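Long-range contact in elongation factor G (Thermus thermophilus, PDB 2DY1), which binds GTP with a magnesium ion and probably acts as a GTPase that drives translocation in protein synthesis: residues Lys522-Lys534 with Phe560-Leu572. Residues are numbered along the deposited sequence; the frame is centred on the assembly and turned at random.
Sequences KGVLAGFPVMGFK and FKKVMAEAHPVLL
Phe533, Phe560, Val530 and Met564 form the apolar centre of this contact. CE2 of Phe560 lies over one face of the Phe533 ring, offset toward its rim, 3.6 Å from Phe533 CZ. The two ring planes are inclined at 56°. Val530 CG1 reaches the edge of the Phe560 ring near its plane, 4.1 Å from CZ. Helix 509-520 also packs on both rings through Ala520. With an alanine in place of Phe533, the Phe560 ring would probably lose the face that its CE2 rests on, opening a gap beside the helix.

Met564 runs out fully extended from the helix toward the loop. Its end meets Val530 tip to tip, with SD 3.7 Å from Val530 CG2. Val524 lies alongside the same methionine, running the opposite way, with CG2 against Met564 CG; CG2 also touches Pro569 CG at 4.0 Å. Leu525 CD2 lies against the backbone of strand 569-583, 3.4 Å from Leu571 N. Further along, Phe528 CD1 meets Leu571 CD1, and Met531 CG meets Leu572 CD1.

The polar contacts are few. Val524 N gives a weak but nearly straight hydrogen bond to Met564 SD (3.6 Å, 173°). At the outer edge Lys561 NZ gives a weak bond to Lys522 O at 2.8 Å. A bend at chi2 (-66°) brings the amine there, and its stronger partner is Ala519 O. Glu458 of strand 457-460 binds the amides of Leu525, Ala526 and Phe528.

The contact thus joins the loop leading into strand 533-541, and Phe533 at its start, to the end of helix 549-566 and the start of strand 569-583. Apolar packing carries it. Its two direct hydrogen bonds are weak, and Lys561 NZ is shared between the carbonyls of Lys522 and Ala519, so the polar edge probably adds little.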
# COMPACT_ATOMS: atom_id res chain seq x y z
N LYS A 522 17.26 -6.42 31.28
CA LYS A 522 17.04 -7.84 31.51
C LYS A 522 16.53 -8.14 32.92
O LYS A 522 17.31 -8.29 33.85
CB LYS A 522 18.34 -8.61 31.26
CG LYS A 522 18.76 -8.63 29.80
CD LYS A 522 20.02 -9.47 29.59
CE LYS A 522 20.38 -9.57 28.12
NZ LYS A 522 21.62 -10.36 27.89
N GLY A 523 15.21 -8.23 33.05
CA GLY A 523 14.59 -8.50 34.34
C GLY A 523 14.94 -9.83 34.97
O GLY A 523 15.30 -10.79 34.29
N VAL A 524 14.79 -9.89 36.29
CA VAL A 524 15.11 -11.11 37.04
C VAL A 524 14.10 -12.23 36.90
O VAL A 524 14.42 -13.39 37.15
CB VAL A 524 15.30 -10.80 38.55
CG1 VAL A 524 16.42 -9.79 38.74
CG2 VAL A 524 14.01 -10.29 39.15
N LEU A 525 12.87 -11.91 36.50
CA LEU A 525 11.84 -12.94 36.39
C LEU A 525 12.05 -13.88 35.21
O LEU A 525 12.04 -15.10 35.37
CB LEU A 525 10.45 -12.31 36.30
CG LEU A 525 9.27 -13.28 36.36
CD1 LEU A 525 9.48 -14.29 37.49
CD2 LEU A 525 7.97 -12.51 36.56
N ALA A 526 12.25 -13.31 34.03
CA ALA A 526 12.45 -14.13 32.84
C ALA A 526 13.35 -13.45 31.81
O ALA A 526 13.32 -13.79 30.63
CB ALA A 526 11.09 -14.46 32.22
N GLY A 527 14.12 -12.47 32.26
CA GLY A 527 15.05 -11.77 31.38
C GLY A 527 14.51 -10.76 30.37
O GLY A 527 15.22 -10.38 29.44
N PHE A 528 13.28 -10.29 30.55
CA PHE A 528 12.69 -9.30 29.64
C PHE A 528 12.92 -7.88 30.17
O PHE A 528 13.19 -7.72 31.36
CB PHE A 528 11.19 -9.56 29.49
CG PHE A 528 10.86 -10.84 28.79
CD1 PHE A 528 10.24 -11.89 29.47
CD2 PHE A 528 11.13 -10.99 27.44
CE1 PHE A 528 9.89 -13.06 28.80
CE2 PHE A 528 10.78 -12.16 26.76
CZ PHE A 528 10.16 -13.19 27.45
N PRO A 529 12.81 -6.85 29.31
CA PRO A 529 13.01 -5.47 29.78
C PRO A 529 12.07 -5.15 30.93
O PRO A 529 10.90 -5.56 30.92
CB PRO A 529 12.70 -4.63 28.54
CG PRO A 529 13.14 -5.53 27.41
CD PRO A 529 12.56 -6.86 27.85
N VAL A 530 12.57 -4.41 31.92
CA VAL A 530 11.77 -4.05 33.09
C VAL A 530 11.23 -2.64 32.98
O VAL A 530 11.93 -1.73 32.52
CB VAL A 530 12.59 -4.16 34.40
CG1 VAL A 530 11.68 -4.01 35.61
CG2 VAL A 530 13.34 -5.49 34.44
N MET A 531 9.99 -2.45 33.39
CA MET A 531 9.34 -1.16 33.35
C MET A 531 8.46 -0.96 34.59
O MET A 531 8.38 -1.82 35.46
CB MET A 531 8.47 -1.03 32.09
CG MET A 531 7.37 -2.08 31.97
SD MET A 531 6.27 -1.82 30.53
CE MET A 531 7.30 -0.84 29.53
N GLY A 532 7.82 0.20 34.65
CA GLY A 532 6.93 0.49 35.76
C GLY A 532 7.57 0.56 37.14
O GLY A 532 7.04 -0.01 38.10
N PHE A 533 8.70 1.25 37.25
CA PHE A 533 9.35 1.40 38.56
C PHE A 533 10.02 2.74 38.69
O PHE A 533 10.45 3.35 37.71
CB PHE A 533 10.40 0.31 38.80
CG PHE A 533 11.58 0.38 37.87
CD1 PHE A 533 11.59 -0.36 36.69
CD2 PHE A 533 12.68 1.18 38.17
CE1 PHE A 533 12.68 -0.30 35.82
CE2 PHE A 533 13.76 1.25 37.30
CZ PHE A 533 13.77 0.51 36.12
N LYS A 534 10.12 3.19 39.94
CA LYS A 534 10.80 4.43 40.26
C LYS A 534 12.05 3.94 40.97
O LYS A 534 11.97 3.06 41.83
CB LYS A 534 9.95 5.29 41.21
CG LYS A 534 10.61 6.61 41.59
CD LYS A 534 9.74 7.41 42.56
CE LYS A 534 8.40 7.78 41.95
NZ LYS A 534 7.58 8.63 42.86
N PHE A 560 20.36 -2.90 41.31
CA PHE A 560 19.09 -3.15 40.64
C PHE A 560 18.71 -4.64 40.65
O PHE A 560 17.59 -5.00 40.99
CB PHE A 560 19.13 -2.62 39.20
CG PHE A 560 17.82 -2.76 38.49
CD1 PHE A 560 17.50 -3.94 37.81
CD2 PHE A 560 16.86 -1.75 38.56
CE1 PHE A 560 16.23 -4.11 37.22
CE2 PHE A 560 15.60 -1.91 37.98
CZ PHE A 560 15.29 -3.10 37.31
N LYS A 561 19.65 -5.50 40.28
CA LYS A 561 19.37 -6.93 40.26
C LYS A 561 18.94 -7.47 41.62
O LYS A 561 17.96 -8.22 41.73
CB LYS A 561 20.61 -7.70 39.78
CG LYS A 561 21.13 -7.27 38.42
CD LYS A 561 20.15 -7.59 37.30
CE LYS A 561 20.78 -7.32 35.93
NZ LYS A 561 19.87 -7.64 34.80
N LYS A 562 19.67 -7.10 42.67
CA LYS A 562 19.35 -7.55 44.01
C LYS A 562 17.99 -7.05 44.47
O LYS A 562 17.15 -7.82 44.95
CB LYS A 562 20.42 -7.06 45.00
CG LYS A 562 20.11 -7.38 46.46
CD LYS A 562 21.11 -6.72 47.41
CE LYS A 562 22.56 -7.08 47.06
NZ LYS A 562 23.55 -6.52 48.04
N VAL A 563 17.75 -5.75 44.31
CA VAL A 563 16.50 -5.18 44.77
C VAL A 563 15.26 -5.64 44.00
O VAL A 563 14.22 -5.91 44.60
CB VAL A 563 16.58 -3.63 44.77
CG1 VAL A 563 15.31 -3.04 45.35
CG2 VAL A 563 17.79 -3.19 45.61
N MET A 564 15.36 -5.73 42.67
CA MET A 564 14.19 -6.15 41.91
C MET A 564 13.70 -7.53 42.35
O MET A 564 12.49 -7.79 42.37
CB MET A 564 14.50 -6.19 40.41
CG MET A 564 13.31 -6.69 39.60
SD MET A 564 13.64 -6.82 37.85
CE MET A 564 12.04 -7.52 37.30
N ALA A 565 14.63 -8.41 42.73
CA ALA A 565 14.26 -9.76 43.16
C ALA A 565 13.46 -9.76 44.47
O ALA A 565 12.71 -10.71 44.75
CB ALA A 565 15.51 -10.60 43.32
N GLU A 566 13.61 -8.71 45.26
CA GLU A 566 12.89 -8.61 46.53
C GLU A 566 11.63 -7.79 46.33
O GLU A 566 10.85 -7.62 47.27
CB GLU A 566 13.76 -7.92 47.58
CG GLU A 566 15.22 -8.37 47.61
CD GLU A 566 16.08 -7.55 48.56
OE1 GLU A 566 17.29 -7.81 48.64
OE2 GLU A 566 15.54 -6.63 49.23
N ALA A 567 11.42 -7.31 45.11
CA ALA A 567 10.27 -6.46 44.83
C ALA A 567 9.06 -7.14 44.18
O ALA A 567 8.23 -6.47 43.57
CB ALA A 567 10.72 -5.27 43.99
N HIS A 568 8.97 -8.46 44.34
CA HIS A 568 7.87 -9.24 43.77
C HIS A 568 7.63 -8.93 42.29
O HIS A 568 6.62 -8.33 41.90
CB HIS A 568 6.58 -9.01 44.56
CG HIS A 568 5.53 -10.04 44.29
ND1 HIS A 568 4.62 -9.92 43.27
CD2 HIS A 568 5.29 -11.24 44.87
CE1 HIS A 568 3.86 -11.00 43.23
NE2 HIS A 568 4.25 -11.82 44.20
N PRO A 569 8.57 -9.35 41.45
CA PRO A 569 8.51 -9.16 40.00
C PRO A 569 7.39 -9.98 39.36
O PRO A 569 7.06 -11.07 39.82
CB PRO A 569 9.90 -9.59 39.54
CG PRO A 569 10.31 -10.59 40.57
CD PRO A 569 9.85 -9.96 41.84
N VAL A 570 6.79 -9.42 38.30
CA VAL A 570 5.71 -10.09 37.59
C VAL A 570 5.86 -9.88 36.08
O VAL A 570 6.42 -8.87 35.64
CB VAL A 570 4.32 -9.58 38.02
CG1 VAL A 570 4.12 -9.82 39.50
CG2 VAL A 570 4.18 -8.11 37.68
N LEU A 571 5.34 -10.84 35.31
CA LEU A 571 5.41 -10.79 33.85
C LEU A 571 4.31 -9.95 33.23
O LEU A 571 3.15 -10.01 33.65
CB LEU A 571 5.34 -12.21 33.29
CG LEU A 571 5.68 -12.38 31.80
CD1 LEU A 571 7.17 -12.15 31.59
CD2 LEU A 571 5.29 -13.78 31.35
N LEU A 572 4.67 -9.16 32.22
CA LEU A 572 3.72 -8.30 31.52
C LEU A 572 3.71 -8.68 30.05
O LEU A 572 4.71 -9.15 29.52
CB LEU A 572 4.12 -6.83 31.65
CG LEU A 572 4.25 -6.22 33.04
CD1 LEU A 572 4.73 -4.78 32.90
CD2 LEU A 572 2.91 -6.26 33.77